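Local coordinates for protein succinate-semialdehyde dehydrogenase (NAD(P)(+)) (Marinobacter aquaeolei, PDB 3RH9) that belongs to the aldehyde dehydrogenase family and probably oxidises succinate semialdehyde to succinate with a nicotinamide cofactor, at residues A[73-76]-A[77-81]; A[116-119]-A[120-124]. All coordinates share one frame; numbering follows the deposited sequence.

Contact 1. Residues A[73-76]-A[77-81]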
# COMPACT_ATOMS: atom_id res chain seq x y z
N ARG A 73 4.84 17.53 18.30
CA ARG A 73 4.51 17.40 16.88
C ARG A 73 3.30 18.26 16.53
O ARG A 73 3.25 18.90 15.48
CB ARG A 73 4.22 15.95 16.53
CG ARG A 73 5.45 15.07 16.38
CD ARG A 73 5.02 13.65 16.06
NE ARG A 73 4.89 12.90 17.30
CZ ARG A 73 4.07 11.88 17.50
NH1 ARG A 73 3.26 11.44 16.54
NH2 ARG A 73 4.07 11.29 18.70
N ARG A 74 2.32 18.27 17.42
CA ARG A 74 1.11 19.08 17.26
C ARG A 74 1.44 20.57 17.10
O ARG A 74 0.83 21.26 16.28
CB ARG A 74 0.20 18.84 18.46
CG ARG A 74 -0.99 19.74 18.61
CD ARG A 74 -1.86 19.19 19.72
NE ARG A 74 -2.99 18.50 19.15
CZ ARG A 74 -3.52 17.38 19.62
NH1 ARG A 74 -3.02 16.77 20.69
NH2 ARG A 74 -4.56 16.85 18.99
N LYS A 75 2.41 21.05 17.86
CA LYS A 75 2.84 22.44 17.80
C LYS A 75 3.51 22.78 16.46
O LYS A 75 3.28 23.87 15.92
CB LYS A 75 3.77 22.76 18.98
CG LYS A 75 4.09 24.24 19.16
CD LYS A 75 2.79 25.07 19.21
CE LYS A 75 2.94 26.36 20.02
NZ LYS A 75 4.05 27.23 19.51
N TRP A 76 4.33 21.87 15.94
CA TRP A 76 4.95 22.05 14.62
C TRP A 76 3.89 22.29 13.54
O TRP A 76 3.96 23.26 12.79
CB TRP A 76 5.71 20.80 14.19
CG TRP A 76 6.78 20.34 15.09
CD1 TRP A 76 7.42 21.06 16.03
CD2 TRP A 76 7.37 19.03 15.11
NE1 TRP A 76 8.37 20.30 16.65
CE2 TRP A 76 8.36 19.04 16.10
CE3 TRP A 76 7.16 17.85 14.38
CZ2 TRP A 76 9.15 17.91 16.40
CZ3 TRP A 76 7.94 16.73 14.67
CH2 TRP A 76 8.92 16.77 15.67
N LEU A 77 2.94 21.36 13.45
CA LEU A 77 1.86 21.45 12.48
C LEU A 77 1.17 22.79 12.63
O LEU A 77 0.97 23.51 11.64
CB LEU A 77 0.87 20.30 12.68
CG LEU A 77 1.46 18.89 12.57
CD1 LEU A 77 0.51 17.81 13.05
CD2 LEU A 77 1.87 18.63 11.14
N GLU A 78 0.81 23.12 13.86
CA GLU A 78 0.09 24.36 14.14
C GLU A 78 0.88 25.59 13.70
O GLU A 78 0.34 26.49 13.05
CB GLU A 78 -0.28 24.46 15.62
CG GLU A 78 -1.59 23.78 15.97
CD GLU A 78 -1.72 23.47 17.46
OE1 GLU A 78 -0.82 23.86 18.26
OE2 GLU A 78 -2.72 22.83 17.84
N ASP A 79 2.17 25.61 14.06
CA ASP A 79 3.07 26.67 13.64
C ASP A 79 3.17 26.75 12.10
O ASP A 79 3.06 27.82 11.53
CB ASP A 79 4.46 26.50 14.25
CG ASP A 79 4.50 26.81 15.75
OD1 ASP A 79 3.47 27.25 16.32
OD2 ASP A 79 5.59 26.61 16.36
N ILE A 80 3.40 25.61 11.45
CA ILE A 80 3.47 25.60 9.99
C ILE A 80 2.17 26.09 9.36
O ILE A 80 2.18 26.91 8.45
CB ILE A 80 3.82 24.21 9.44
CG1 ILE A 80 5.26 23.84 9.82
CG2 ILE A 80 3.67 24.19 7.94
CD1 ILE A 80 5.58 22.36 9.64
N ARG A 81 1.03 25.62 9.87
CA ARG A 81 -0.26 26.05 9.34
C ARG A 81 -0.42 27.56 9.45
O ARG A 81 -1.00 28.20 8.56
CB ARG A 81 -1.40 25.34 10.05
CG ARG A 81 -2.77 25.94 9.79
CD ARG A 81 -3.23 26.75 10.97
NE ARG A 81 -3.82 25.91 12.01
CZ ARG A 81 -3.74 26.15 13.32
NH1 ARG A 81 -3.06 27.20 13.76
NH2 ARG A 81 -4.32 25.32 14.18
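Leu77, Glu78, Asp79 and Ile80 each donate their backbone N-H to the carbonyl four residues earlier, from Arg73 to Trp76 in turn, with N-H...O angles of 160-174°, making regular alpha-helix in the middle of helix 70-86.

The charged side chains meet one turn apart. Lys75 leaves with CG anti to its backbone N (chi1 -170°), then bends at chi2 and chi4, which folds the chain over Asp79 and brings NZ to 3.2 Å from Asp79 OD1. This salt bridge uses the syn lone pair of OD1. Lys75 CD also lies 3.7 Å from Asp79 OD1, with the methylenes running obliquely across the carboxylate. Arg74 and Glu78 pair more loosely: Arg74 CG touches Glu78 OE2 at 3.6 Å, whereas Arg74 NE is 4.5 Å from OE2, beyond a salt bridge. The Arg74 guanidinium turns instead to Glu71 and to the carbonyl of Ala121. Glu78 CA sits over the centre of the Arg81 guanidinium, 4.2 Å above its plane.

On the buried side, Arg73 CA sits 3.6 Å above one face of the Trp76 indole, displaced toward its rim. Trp76 meets Trp68 edge-to-face, and with Leu77 and Ile80 it packs on Leu172 of helix 162-174.

The helix is therefore amphipathic. Its apolar side chains join it to neighbouring helices, while the opposite charges spaced i to i+4 probably partly balance one another, Lys75 with Asp79 directly and Arg74 with Glu78 only at longer range.

Contact 2. Residues A[116-119]-A[120-124]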
# COMPACT_ATOMS: atom_id res chain seq x y z
N PHE A 116 -4.31 21.39 5.52
CA PHE A 116 -3.84 20.03 5.73
C PHE A 116 -3.13 19.97 7.06
O PHE A 116 -3.31 19.04 7.85
CB PHE A 116 -2.92 19.60 4.58
CG PHE A 116 -3.67 19.21 3.35
CD1 PHE A 116 -4.32 17.98 3.28
CD2 PHE A 116 -3.78 20.09 2.28
CE1 PHE A 116 -5.03 17.62 2.16
CE2 PHE A 116 -4.50 19.72 1.14
CZ PHE A 116 -5.13 18.48 1.09
N PHE A 117 -2.32 20.98 7.30
CA PHE A 117 -1.61 21.10 8.55
C PHE A 117 -2.59 21.30 9.69
O PHE A 117 -2.43 20.73 10.77
CB PHE A 117 -0.59 22.22 8.45
CG PHE A 117 0.64 21.82 7.70
CD1 PHE A 117 0.81 22.19 6.39
CD2 PHE A 117 1.60 21.02 8.30
CE1 PHE A 117 1.94 21.81 5.70
CE2 PHE A 117 2.72 20.63 7.61
CZ PHE A 117 2.90 21.02 6.32
N ASP A 118 -3.62 22.09 9.44
CA ASP A 118 -4.62 22.30 10.46
C ASP A 118 -5.30 20.98 10.75
O ASP A 118 -5.50 20.62 11.91
CB ASP A 118 -5.67 23.33 10.02
CG ASP A 118 -6.61 23.72 11.15
OD1 ASP A 118 -6.13 24.06 12.26
OD2 ASP A 118 -7.83 23.67 10.94
N TYR A 119 -5.65 20.26 9.71
CA TYR A 119 -6.44 19.08 9.90
C TYR A 119 -5.63 18.02 10.62
O TYR A 119 -6.15 17.28 11.46
CB TYR A 119 -6.98 18.56 8.58
CG TYR A 119 -7.67 17.24 8.76
CD1 TYR A 119 -6.95 16.06 8.67
CD2 TYR A 119 -9.03 17.18 9.07
CE1 TYR A 119 -7.58 14.85 8.86
CE2 TYR A 119 -9.66 15.96 9.26
CZ TYR A 119 -8.93 14.80 9.16
OH TYR A 119 -9.53 13.59 9.34
N CYS A 120 -4.34 17.96 10.32
CA CYS A 120 -3.46 17.00 10.98
C CYS A 120 -3.17 17.33 12.44
O CYS A 120 -2.96 16.44 13.25
CB CYS A 120 -2.16 16.85 10.21
SG CYS A 120 -2.32 15.71 8.85
N ALA A 121 -3.15 18.61 12.76
CA ALA A 121 -3.02 19.01 14.16
C ALA A 121 -4.27 18.58 14.95
O ALA A 121 -4.16 18.00 16.03
CB ALA A 121 -2.77 20.50 14.27
N LYS A 122 -5.44 18.86 14.40
CA LYS A 122 -6.66 18.47 15.09
C LYS A 122 -6.77 16.97 15.25
O LYS A 122 -7.27 16.49 16.25
CB LYS A 122 -7.90 19.02 14.39
CG LYS A 122 -8.02 20.52 14.51
CD LYS A 122 -9.06 21.10 13.56
CE LYS A 122 -9.04 22.62 13.60
NZ LYS A 122 -10.16 23.19 12.79
N HIS A 123 -6.29 16.20 14.28
CA HIS A 123 -6.52 14.75 14.32
C HIS A 123 -5.31 13.87 14.61
O HIS A 123 -5.40 12.65 14.53
CB HIS A 123 -7.20 14.31 13.03
CG HIS A 123 -8.51 14.98 12.78
ND1 HIS A 123 -9.70 14.46 13.23
CD2 HIS A 123 -8.81 16.15 12.18
CE1 HIS A 123 -10.69 15.27 12.88
NE2 HIS A 123 -10.17 16.30 12.24
N ILE A 124 -4.19 14.49 14.95
CA ILE A 124 -2.98 13.75 15.25
C ILE A 124 -3.22 12.63 16.28
O ILE A 124 -2.49 11.62 16.31
CB ILE A 124 -1.87 14.71 15.73
CG1 ILE A 124 -0.53 14.00 15.83
CG2 ILE A 124 -2.25 15.36 17.06
CD1 ILE A 124 0.64 14.95 16.04
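Tyr119 and His123 stack one turn apart in the last turns of helix 103-123, within the aldehyde dehydrogenase fold. The backbone keeps the alpha-helical i to i+4 pattern from Cys120 to His123, but the final bond, His123 N to Tyr119 O, is bent to 137°.

The Tyr119 and His123 rings form an offset stack, centroids 4.0 Å apart and planes inclined by 27°. Tyr119 CG is anti to the backbone N (chi1 173°), which swings the phenol along the helix until His123 CD2 lies over one ring face, displaced toward the rim. Both residues also pack on Glu134 of the second subunit, and Leu471 of helix 467-471 touches His123. An alanine in place of Tyr119 would remove the phenol, leaving one face of the imidazole without its stacking partner and probably giving the ring more freedom to turn.

Among the charged groups, Lys122 runs out extended past CG, its CE lying against both carboxylate oxygens of Asp118 and NZ ending 3.0 Å from Asp118 OD2. The salt bridge contains only a weak hydrogen bond; the other carboxylate oxygen, OD1, is held by Arg81, so Asp118 serves two cations.

On the buried side Phe116, Phe117 and Cys120 all touch Ser169 of helix 162-174. Cys120 also packs on Leu471, and its SG rests 3.6 Å from Phe116 O.

Contact 1 lies on helix 70-86 and contact 2 on helix 103-123, which pack against each other; the centres of the contacts are 8 Å apart. Two arginines of contact 1 bridge them: Arg81 NH2 forms a salt bridge with Asp118 OD1 at 2.9 Å, and Arg74 NH2 probably hydrogen-bonds Ala121 O at 3.2 Å. Alongside these polar links, Phe117 packs on Leu77, Ile80 and Arg81, with Arg81 CB 3.6 Å from Phe117 CB. Contact 2 is nearer the catalytic region, the Phe116 side chain being about 8 Å from that of Glu256, the predicted active-site residue; contact 1 lies away from it.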